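Local structure of separin (Saccharomyces cerevisiae, 5U1T) at residues I736-A747 with D762-L773; M1432-K1440 with E1546-T1554. The protein is a caspase-like cysteine protease that cleaves the cohesin subunit Scc1 at the onset of anaphase and is held inactive by securin for most of the cell cycle. One frame throughout, in Å; residues are numbered along the deposited sequence.

Contact 1: I736-A747 with D762-L773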
loop_
_atom_site.group_PDB
_atom_site.type_symbol
_atom_site.label_atom_id
_atom_site.label_comp_id
_atom_site.label_asym_id
_atom_site.label_seq_id
_atom_site.Cartn_x
_atom_site.Cartn_y
_atom_site.Cartn_z
ATOM N N ILE A 736 -4.862 -2.760 9.456
ATOM C CA ILE A 736 -5.120 -3.737 8.418
ATOM C C ILE A 736 -4.041 -3.639 7.359
ATOM O O ILE A 736 -3.529 -4.651 6.902
ATOM C CB ILE A 736 -6.505 -3.546 7.776
ATOM C CG1 ILE A 736 -7.607 -3.667 8.828
ATOM C CG2 ILE A 736 -6.741 -4.585 6.711
ATOM C CD1 ILE A 736 -9.013 -3.505 8.256
ATOM N N LEU A 737 -3.680 -2.416 6.984
ATOM C CA LEU A 737 -2.603 -2.207 6.017
ATOM C C LEU A 737 -1.273 -2.791 6.500
ATOM O O LEU A 737 -0.499 -3.298 5.694
ATOM C CB LEU A 737 -2.428 -0.722 5.709
ATOM C CG LEU A 737 -3.549 -0.045 4.926
ATOM C CD1 LEU A 737 -3.324 1.459 4.892
ATOM C CD2 LEU A 737 -3.669 -0.602 3.521
ATOM N N LEU A 738 -1.008 -2.715 7.804
ATOM C CA LEU A 738 0.215 -3.288 8.358
ATOM C C LEU A 738 0.241 -4.791 8.114
ATOM O O LEU A 738 1.251 -5.355 7.681
ATOM C CB LEU A 738 0.337 -3.007 9.859
ATOM C CG LEU A 738 1.539 -3.671 10.529
ATOM C CD1 LEU A 738 2.811 -2.929 10.191
ATOM C CD2 LEU A 738 1.352 -3.796 12.024
ATOM N N ASN A 739 -0.886 -5.432 8.404
ATOM C CA ASN A 739 -0.986 -6.874 8.304
ATOM C C ASN A 739 -0.998 -7.315 6.850
ATOM O O ASN A 739 -0.565 -8.406 6.533
ATOM C CB ASN A 739 -2.226 -7.376 9.042
ATOM C CG ASN A 739 -2.045 -7.377 10.563
ATOM O OD1 ASN A 739 -2.202 -6.344 11.217
ATOM N ND2 ASN A 739 -1.734 -8.536 11.130
ATOM N N ILE A 740 -1.483 -6.453 5.969
ATOM C CA ILE A 740 -1.433 -6.721 4.547
ATOM C C ILE A 740 0.026 -6.761 4.102
ATOM O O ILE A 740 0.463 -7.680 3.401
ATOM C CB ILE A 740 -2.211 -5.662 3.752
ATOM C CG1 ILE A 740 -3.721 -5.890 3.930
ATOM C CG2 ILE A 740 -1.796 -5.674 2.285
ATOM C CD1 ILE A 740 -4.627 -4.858 3.256
ATOM N N LYS A 741 0.780 -5.765 4.546
ATOM C CA LYS A 741 2.191 -5.657 4.213
ATOM C C LYS A 741 2.993 -6.826 4.787
ATOM O O LYS A 741 3.943 -7.277 4.165
ATOM C CB LYS A 741 2.750 -4.329 4.721
ATOM C CG LYS A 741 3.990 -3.838 4.023
ATOM C CD LYS A 741 4.557 -2.644 4.739
ATOM C CE LYS A 741 5.872 -2.224 4.148
ATOM N NZ LYS A 741 6.528 -1.213 4.994
ATOM N N ILE A 742 2.621 -7.316 5.965
ATOM C CA ILE A 742 3.339 -8.433 6.554
ATOM C C ILE A 742 3.164 -9.670 5.687
ATOM O O ILE A 742 4.143 -10.306 5.310
ATOM C CB ILE A 742 2.877 -8.733 7.981
ATOM C CG1 ILE A 742 3.337 -7.632 8.943
ATOM C CG2 ILE A 742 3.448 -10.043 8.441
ATOM C CD1 ILE A 742 2.802 -7.787 10.356
ATOM N N PHE A 743 1.918 -9.982 5.337
ATOM C CA PHE A 743 1.617 -11.139 4.488
ATOM C C PHE A 743 2.190 -11.045 3.069
ATOM O O PHE A 743 2.508 -12.057 2.467
ATOM C CB PHE A 743 0.099 -11.360 4.403
ATOM C CG PHE A 743 -0.487 -11.965 5.640
ATOM C CD1 PHE A 743 0.094 -13.079 6.224
ATOM C CD2 PHE A 743 -1.603 -11.409 6.236
ATOM C CE1 PHE A 743 -0.436 -13.634 7.389
ATOM C CE2 PHE A 743 -2.137 -11.951 7.405
ATOM C CZ PHE A 743 -1.551 -13.070 7.981
ATOM N N ASN A 744 2.310 -9.832 2.544
ATOM C CA ASN A 744 2.904 -9.611 1.237
ATOM C C ASN A 744 4.393 -9.937 1.221
ATOM O O ASN A 744 4.889 -10.546 0.275
ATOM C CB ASN A 744 2.689 -8.163 0.787
ATOM C CG ASN A 744 1.576 -8.024 -0.225
ATOM O OD1 ASN A 744 1.083 -9.012 -0.768
ATOM N ND2 ASN A 744 1.173 -6.789 -0.497
ATOM N N GLU A 745 5.111 -9.529 2.262
ATOM C CA GLU A 745 6.539 -9.796 2.301
ATOM C C GLU A 745 6.803 -11.230 2.709
ATOM O O GLU A 745 7.814 -11.822 2.323
ATOM C CB GLU A 745 7.247 -8.834 3.239
ATOM C CG GLU A 745 7.517 -7.521 2.560
ATOM C CD GLU A 745 8.814 -7.530 1.794
ATOM O OE1 GLU A 745 8.830 -7.113 0.621
ATOM O OE2 GLU A 745 9.829 -7.933 2.376
ATOM N N SER A 746 5.881 -11.785 3.479
ATOM C CA SER A 746 5.995 -13.164 3.888
ATOM C C SER A 746 5.871 -14.103 2.683
ATOM O O SER A 746 6.506 -15.161 2.635
ATOM C CB SER A 746 4.948 -13.499 4.929
ATOM O OG SER A 746 5.244 -14.757 5.492
ATOM N N ALA A 747 5.057 -13.700 1.712
ATOM C CA ALA A 747 4.984 -14.412 0.448
ATOM C C ALA A 747 6.353 -14.407 -0.248
ATOM O O ALA A 747 6.820 -15.451 -0.712
ATOM C CB ALA A 747 3.919 -13.801 -0.462
ATOM N N ASP A 762 -0.220 -16.992 1.700
ATOM C CA ASP A 762 0.065 -15.675 2.252
ATOM C C ASP A 762 -0.501 -14.582 1.363
ATOM O O ASP A 762 -1.364 -13.806 1.790
ATOM C CB ASP A 762 1.566 -15.474 2.429
ATOM C CG ASP A 762 2.110 -16.219 3.625
ATOM O OD1 ASP A 762 1.314 -16.773 4.417
ATOM O OD2 ASP A 762 3.350 -16.246 3.783
ATOM N N CYS A 763 0.005 -14.533 0.137
ATOM C CA CYS A 763 -0.506 -13.665 -0.919
ATOM C C CYS A 763 -2.018 -13.531 -0.945
ATOM O O CYS A 763 -2.542 -12.448 -1.170
ATOM C CB CYS A 763 -0.057 -14.191 -2.282
ATOM S SG CYS A 763 1.261 -13.261 -2.993
ATOM N N ARG A 764 -2.715 -14.640 -0.734
ATOM C CA ARG A 764 -4.169 -14.641 -0.822
ATOM C C ARG A 764 -4.806 -14.030 0.428
ATOM O O ARG A 764 -5.878 -13.441 0.350
ATOM C CB ARG A 764 -4.685 -16.064 -1.056
ATOM C CG ARG A 764 -4.220 -16.679 -2.391
ATOM C CD ARG A 764 -5.039 -16.199 -3.581
ATOM N NE ARG A 764 -6.455 -16.410 -3.314
ATOM C CZ ARG A 764 -7.287 -15.447 -2.927
ATOM N NH1 ARG A 764 -8.558 -15.739 -2.676
ATOM N NH2 ARG A 764 -6.850 -14.195 -2.786
ATOM N N LYS A 765 -4.146 -14.169 1.572
ATOM C CA LYS A 765 -4.582 -13.487 2.775
ATOM C C LYS A 765 -4.447 -11.981 2.583
ATOM O O LYS A 765 -5.332 -11.212 2.960
ATOM C CB LYS A 765 -3.770 -13.927 3.980
ATOM C CG LYS A 765 -3.945 -15.354 4.363
ATOM C CD LYS A 765 -3.033 -15.675 5.523
ATOM C CE LYS A 765 -3.091 -17.147 5.860
ATOM N NZ LYS A 765 -2.089 -17.504 6.888
ATOM N N ALA A 766 -3.322 -11.578 1.997
ATOM C CA ALA A 766 -3.045 -10.181 1.738
ATOM C C ALA A 766 -4.152 -9.595 0.877
ATOM O O ALA A 766 -4.624 -8.494 1.126
ATOM C CB ALA A 766 -1.701 -10.017 1.072
ATOM N N GLN A 767 -4.587 -10.343 -0.121
ATOM C CA GLN A 767 -5.637 -9.866 -1.005
ATOM C C GLN A 767 -7.009 -9.879 -0.351
ATOM O O GLN A 767 -7.854 -9.041 -0.650
ATOM C CB GLN A 767 -5.677 -10.705 -2.268
ATOM C CG GLN A 767 -4.615 -10.350 -3.241
ATOM C CD GLN A 767 -4.976 -10.798 -4.636
ATOM O OE1 GLN A 767 -5.542 -11.895 -4.831
ATOM N NE2 GLN A 767 -4.670 -9.948 -5.629
ATOM N N ASN A 768 -7.247 -10.838 0.526
ATOM C CA ASN A 768 -8.528 -10.884 1.198
ATOM C C ASN A 768 -8.642 -9.756 2.216
ATOM O O ASN A 768 -9.715 -9.184 2.395
ATOM C CB ASN A 768 -8.740 -12.250 1.856
ATOM C CG ASN A 768 -9.003 -13.348 0.835
ATOM O OD1 ASN A 768 -9.324 -13.074 -0.322
ATOM N ND2 ASN A 768 -8.866 -14.597 1.259
ATOM N N LEU A 769 -7.542 -9.419 2.850
ATOM C CA LEU A 769 -7.554 -8.347 3.803
ATOM C C LEU A 769 -7.817 -7.048 3.103
ATOM O O LEU A 769 -8.489 -6.192 3.614
ATOM C CB LEU A 769 -6.218 -8.250 4.499
ATOM C CG LEU A 769 -5.982 -9.166 5.674
ATOM C CD1 LEU A 769 -4.656 -8.798 6.260
ATOM C CD2 LEU A 769 -7.049 -8.984 6.714
ATOM N N ALA A 770 -7.311 -6.910 1.897
ATOM C CA ALA A 770 -7.494 -5.702 1.143
ATOM C C ALA A 770 -8.918 -5.562 0.684
ATOM O O ALA A 770 -9.409 -4.475 0.554
ATOM C CB ALA A 770 -6.544 -5.668 -0.028
ATOM N N LEU A 771 -9.586 -6.672 0.503
ATOM C CA LEU A 771 -10.941 -6.614 0.065
ATOM C C LEU A 771 -11.795 -6.212 1.229
ATOM O O LEU A 771 -12.764 -5.518 1.074
ATOM C CB LEU A 771 -11.366 -7.959 -0.463
ATOM C CG LEU A 771 -12.432 -7.855 -1.523
ATOM C CD1 LEU A 771 -11.948 -6.974 -2.644
ATOM C CD2 LEU A 771 -12.737 -9.235 -2.033
ATOM N N SER A 772 -11.433 -6.654 2.411
ATOM C CA SER A 772 -12.183 -6.296 3.593
ATOM C C SER A 772 -11.881 -4.887 4.037
ATOM O O SER A 772 -12.699 -4.251 4.662
ATOM C CB SER A 772 -11.967 -7.305 4.717
ATOM O OG SER A 772 -10.972 -6.879 5.612
ATOM N N LEU A 773 -10.712 -4.387 3.682
ATOM C CA LEU A 773 -10.322 -3.034 4.022
ATOM C C LEU A 773 -11.102 -2.050 3.191
ATOM O O LEU A 773 -11.412 -0.973 3.634
ATOM C CB LEU A 773 -8.848 -2.837 3.765
ATOM C CG LEU A 773 -8.238 -1.547 4.258
ATOM C CD1 LEU A 773 -6.766 -1.757 4.469
ATOM C CD2 LEU A 773 -8.448 -0.460 3.248
#
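Phe743 lies in a hollow formed by Asp762, Lys765, Ala766 and Leu769, and no other residue here has so much surface buried by the contact. The extended aliphatic chain of Lys765 passes over one face of the ring, its CD 4.0 Å from the centroid in a CH-pi contact. Leu769 CD1 comes to the edge, near the ring plane, 4.0 Å from Phe743 CD2. A methylene chain thus covers one face of the ring while a methyl group meets its edge, and Phe743 CB rests on the methyl of Ala766.

Leu769 replies from the opposite helix. As a knob it enters the space between Ile736, Asn739, Ile740 and Phe743, its CB lying 3.5 Å from Ile740 CG1 as the two side chains slide past each other in opposite directions. Ile740 in turn fills a hole made by Ala766, Leu769, Ala770 and Leu773. The small Ala766 lets the backbones draw together, its CA just 4.7 Å from the CA of Ile740.

Toward the start of 736-747, Leu773 takes over. With CG anti to the backbone N (chi1 -171°), it carries CD1 to Ile736 CG2 (3.6 Å) and also against Leu737 and Ile740.

The other end is polar. Ser746 OG donates to Asp762 OD2 (3.0 Å), arriving from above the carboxylate plane, and Asn750 adds a weak hydrogen bond to that oxygen. On 762-773, Arg764 and Leu771 turn instead to a chain of another protein.

With axes 7.8 Å apart and directions 158° from parallel, neighbouring helices 729-752 and 756-775 form an antiparallel helical hairpin with reciprocal knobs-into-holes packing, a building element of helical domains such as separase's.

Contact 2: M1432-K1440 with E1546-T1554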
loop_
_atom_site.group_PDB
_atom_site.type_symbol
_atom_site.label_atom_id
_atom_site.label_comp_id
_atom_site.label_asym_id
_atom_site.label_seq_id
_atom_site.Cartn_x
_atom_site.Cartn_y
_atom_site.Cartn_z
ATOM N N MET A 1432 -26.658 -48.542 -30.176
ATOM C CA MET A 1432 -25.844 -49.342 -29.254
ATOM C C MET A 1432 -25.845 -48.819 -27.809
ATOM O O MET A 1432 -25.877 -49.609 -26.861
ATOM C CB MET A 1432 -24.402 -49.435 -29.765
ATOM C CG MET A 1432 -23.404 -49.944 -28.734
ATOM S SD MET A 1432 -21.695 -49.779 -29.278
ATOM C CE MET A 1432 -21.573 -51.183 -30.386
ATOM N N PHE A 1433 -25.817 -47.499 -27.638
ATOM C CA PHE A 1433 -25.730 -46.927 -26.295
ATOM C C PHE A 1433 -26.989 -47.220 -25.480
ATOM O O PHE A 1433 -26.903 -47.672 -24.337
ATOM C CB PHE A 1433 -25.480 -45.412 -26.353
ATOM C CG PHE A 1433 -24.049 -45.042 -26.648
ATOM C CD1 PHE A 1433 -23.106 -46.022 -26.956
ATOM C CD2 PHE A 1433 -23.639 -43.717 -26.607
ATOM C CE1 PHE A 1433 -21.777 -45.681 -27.226
ATOM C CE2 PHE A 1433 -22.313 -43.374 -26.876
ATOM C CZ PHE A 1433 -21.385 -44.357 -27.184
ATOM N N GLN A 1434 -28.154 -46.979 -26.073
ATOM C CA GLN A 1434 -29.413 -47.183 -25.364
ATOM C C GLN A 1434 -29.619 -48.661 -25.045
ATOM O O GLN A 1434 -30.375 -49.007 -24.136
ATOM C CB GLN A 1434 -30.588 -46.654 -26.186
ATOM C CG GLN A 1434 -30.906 -47.539 -27.387
ATOM C CD GLN A 1434 -32.037 -47.009 -28.244
ATOM O OE1 GLN A 1434 -32.395 -45.827 -28.159
ATOM N NE2 GLN A 1434 -32.608 -47.883 -29.083
ATOM N N LYS A 1435 -28.955 -49.528 -25.805
ATOM C CA LYS A 1435 -29.021 -50.965 -25.573
ATOM C C LYS A 1435 -28.184 -51.350 -24.371
ATOM O O LYS A 1435 -28.566 -52.202 -23.577
ATOM C CB LYS A 1435 -28.543 -51.738 -26.797
ATOM C CG LYS A 1435 -29.501 -51.718 -27.960
ATOM C CD LYS A 1435 -28.831 -52.317 -29.181
ATOM C CE LYS A 1435 -29.812 -52.562 -30.319
ATOM N NZ LYS A 1435 -29.088 -52.982 -31.552
ATOM N N ILE A 1436 -27.028 -50.717 -24.238
ATOM C CA ILE A 1436 -26.144 -51.028 -23.130
ATOM C C ILE A 1436 -26.751 -50.596 -21.788
ATOM O O ILE A 1436 -26.597 -51.298 -20.792
ATOM C CB ILE A 1436 -24.760 -50.401 -23.340
ATOM C CG1 ILE A 1436 -23.999 -51.240 -24.379
ATOM C CG2 ILE A 1436 -23.996 -50.389 -22.046
ATOM C CD1 ILE A 1436 -22.691 -50.653 -24.861
ATOM N N ILE A 1437 -27.486 -49.488 -21.750
ATOM C CA ILE A 1437 -28.151 -49.135 -20.499
ATOM C C ILE A 1437 -29.181 -50.209 -20.135
ATOM O O ILE A 1437 -29.556 -50.332 -18.972
ATOM C CB ILE A 1437 -28.857 -47.736 -20.537
ATOM C CG1 ILE A 1437 -30.124 -47.773 -21.408
ATOM C CG2 ILE A 1437 -27.871 -46.620 -20.921
ATOM C CD1 ILE A 1437 -30.916 -46.478 -21.428
ATOM N N ASP A 1438 -29.613 -50.995 -21.122
ATOM C CA ASP A 1438 -30.620 -52.041 -20.897
ATOM C C ASP A 1438 -30.067 -53.267 -20.165
ATOM O O ASP A 1438 -30.337 -53.459 -18.976
ATOM C CB ASP A 1438 -31.252 -52.503 -22.220
ATOM C CG ASP A 1438 -32.244 -51.495 -22.789
ATOM O OD1 ASP A 1438 -32.769 -50.655 -22.022
ATOM O OD2 ASP A 1438 -32.498 -51.561 -24.012
ATOM N N ALA A 1439 -29.322 -54.105 -20.881
ATOM C CA ALA A 1439 -28.797 -55.340 -20.309
ATOM C C ALA A 1439 -27.391 -55.153 -19.736
ATOM O O ALA A 1439 -26.468 -55.907 -20.077
ATOM C CB ALA A 1439 -28.796 -56.450 -21.360
ATOM N N LYS A 1440 -27.242 -54.154 -18.863
ATOM C CA LYS A 1440 -25.963 -53.814 -18.225
ATOM C C LYS A 1440 -26.199 -52.822 -17.084
ATOM O O LYS A 1440 -26.291 -51.624 -17.330
ATOM C CB LYS A 1440 -25.000 -53.221 -19.250
ATOM C CG LYS A 1440 -23.556 -53.612 -19.099
ATOM C CD LYS A 1440 -22.851 -53.510 -20.439
ATOM C CE LYS A 1440 -23.323 -54.594 -21.407
ATOM N NZ LYS A 1440 -22.863 -55.971 -21.029
ATOM N N GLU A 1546 -15.780 -51.594 -31.997
ATOM C CA GLU A 1546 -15.940 -52.944 -32.507
ATOM C C GLU A 1546 -14.669 -53.760 -32.310
ATOM O O GLU A 1546 -14.738 -54.912 -31.885
ATOM C CB GLU A 1546 -16.340 -52.924 -33.979
ATOM C CG GLU A 1546 -17.339 -54.023 -34.334
ATOM C CD GLU A 1546 -16.702 -55.416 -34.401
ATOM O OE1 GLU A 1546 -15.450 -55.507 -34.565
ATOM O OE2 GLU A 1546 -17.460 -56.420 -34.304
ATOM N N LYS A 1547 -13.513 -53.167 -32.598
ATOM C CA LYS A 1547 -12.248 -53.888 -32.451
ATOM C C LYS A 1547 -11.909 -54.173 -30.972
ATOM O O LYS A 1547 -11.259 -55.184 -30.662
ATOM C CB LYS A 1547 -11.101 -53.116 -33.128
ATOM C CG LYS A 1547 -11.134 -53.116 -34.662
ATOM C CD LYS A 1547 -10.387 -54.313 -35.263
ATOM C CE LYS A 1547 -11.105 -54.905 -36.483
ATOM N NZ LYS A 1547 -12.416 -55.568 -36.142
ATOM N N MET A 1548 -12.296 -53.265 -30.094
ATOM C CA MET A 1548 -12.029 -53.434 -28.679
ATOM C C MET A 1548 -13.028 -54.378 -28.035
ATOM O O MET A 1548 -12.757 -54.948 -26.987
ATOM C CB MET A 1548 -11.994 -52.089 -27.954
ATOM C CG MET A 1548 -10.962 -52.036 -26.837
ATOM S SD MET A 1548 -10.500 -50.379 -26.343
ATOM C CE MET A 1548 -11.225 -49.514 -27.708
ATOM N N GLY A 1549 -14.183 -54.535 -28.666
ATOM C CA GLY A 1549 -15.201 -55.434 -28.177
ATOM C C GLY A 1549 -16.338 -54.755 -27.461
ATOM O O GLY A 1549 -17.167 -55.404 -26.844
ATOM N N PHE A 1550 -16.386 -53.439 -27.550
ATOM C CA PHE A 1550 -17.425 -52.689 -26.886
ATOM C C PHE A 1550 -18.759 -52.935 -27.523
ATOM O O PHE A 1550 -19.158 -52.242 -28.450
ATOM C CB PHE A 1550 -17.135 -51.205 -26.926
ATOM C CG PHE A 1550 -17.946 -50.420 -25.960
ATOM C CD1 PHE A 1550 -17.969 -50.769 -24.632
ATOM C CD2 PHE A 1550 -18.694 -49.350 -26.378
ATOM C CE1 PHE A 1550 -18.719 -50.059 -23.735
ATOM C CE2 PHE A 1550 -19.445 -48.633 -25.487
ATOM C CZ PHE A 1550 -19.457 -48.992 -24.166
ATOM N N ARG A 1551 -19.446 -53.935 -27.004
ATOM C CA ARG A 1551 -20.762 -54.310 -27.481
ATOM C C ARG A 1551 -21.650 -54.721 -26.317
ATOM O O ARG A 1551 -21.298 -54.547 -25.160
ATOM C CB ARG A 1551 -20.649 -55.437 -28.505
ATOM C CG ARG A 1551 -20.736 -54.966 -29.945
ATOM C CD ARG A 1551 -19.867 -55.799 -30.879
ATOM N NE ARG A 1551 -19.943 -57.230 -30.593
ATOM C CZ ARG A 1551 -20.351 -58.155 -31.459
ATOM N NH1 ARG A 1551 -20.727 -57.814 -32.684
ATOM N NH2 ARG A 1551 -20.381 -59.431 -31.096
ATOM N N CYS A 1552 -22.814 -55.271 -26.618
ATOM C CA CYS A 1552 -23.715 -55.675 -25.560
ATOM C C CYS A 1552 -23.639 -57.156 -25.245
ATOM O O CYS A 1552 -24.197 -57.597 -24.250
ATOM C CB CYS A 1552 -25.137 -55.266 -25.898
ATOM S SG CYS A 1552 -25.344 -53.479 -25.967
ATOM N N ASN A 1553 -22.947 -57.928 -26.077
ATOM C CA ASN A 1553 -22.830 -59.361 -25.825
ATOM C C ASN A 1553 -21.463 -59.741 -25.285
ATOM O O ASN A 1553 -20.767 -60.560 -25.869
ATOM C CB ASN A 1553 -23.150 -60.174 -27.073
ATOM C CG ASN A 1553 -22.236 -59.852 -28.224
ATOM O OD1 ASN A 1553 -21.174 -60.444 -28.377
ATOM N ND2 ASN A 1553 -22.650 -58.910 -29.049
ATOM N N THR A 1554 -21.107 -59.147 -24.153
ATOM C CA THR A 1554 -19.835 -59.383 -23.475
ATOM C C THR A 1554 -19.413 -60.848 -23.404
ATOM O O THR A 1554 -18.826 -61.288 -22.421
ATOM C CB THR A 1554 -19.876 -58.822 -22.046
ATOM O OG1 THR A 1554 -20.489 -59.775 -21.176
ATOM C CG2 THR A 1554 -20.685 -57.562 -22.013
#
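Met1432 sends its thioether across to Phe1550 and Arg1551. Its CG is anti to the backbone N (chi1 166°), and SD comes obliquely to the Phe1550 ring, 5.2 Å from the centroid, in a Met-aromatic contact. The bend at the end of the chain sets CE beside the Phe1550 carbonyl and 3.9 Å from Arg1551 CG. Phe1433 meets the same ring at its edge, CE1 standing 4.1 Å from Phe1550 CE2. One turn after Met1432, Lys1435 packs its CB 3.7 Å from Cys1552 SG. Ile1436 covers a face of Phe1550: CD1 sits 4.1 Å from the centroid, 28° off the normal, in a CH-pi contact, and CG1 borders the Cys1552 sulfur. Beyond the helix, Lys1440 bends toward Cys1552 and Thr1554, although the fit of its amine there is doubtful.

Were Phe1550 replaced by an alanine, a gap would probably open beneath Ile1436 CD1, and the Met1432 sulfur and the Phe1433 ring would lose their shared aromatic partner.

Gly1549, with positive phi, is the C-prime residue of a Schellman motif ending helix 1534-1548, after which the chain runs on to Phe1550. Helix 1423-1436 belongs to the beta-alpha-beta crossover from strand 1412-1416 to strand 1444-1447, and Phe1433 and Phe1550 both pack on strands 1412-1416 and 1465-1469, joining the two helix ends on one side of the sheet.

The two contacts illustrate how packing follows place in the fold. Contact 1 is deeply buried near the middle of the chain and joins two successive helices; contact 2 is partly buried at the periphery, where a helix end meets the chain leaving another helix more than a hundred residues later. They share no elements, and the centres of contact 1 and contact 2 lie about 56 Å apart. Interlocking knobs, two aliphatic and one aromatic, and one buried hydrogen bond mark the first. In the second, no hydrogen bond crosses between the segments: one aromatic ring gathers a thioether, a methyl group and a second ring above a sheet, while charged groups gather at its exposed margin.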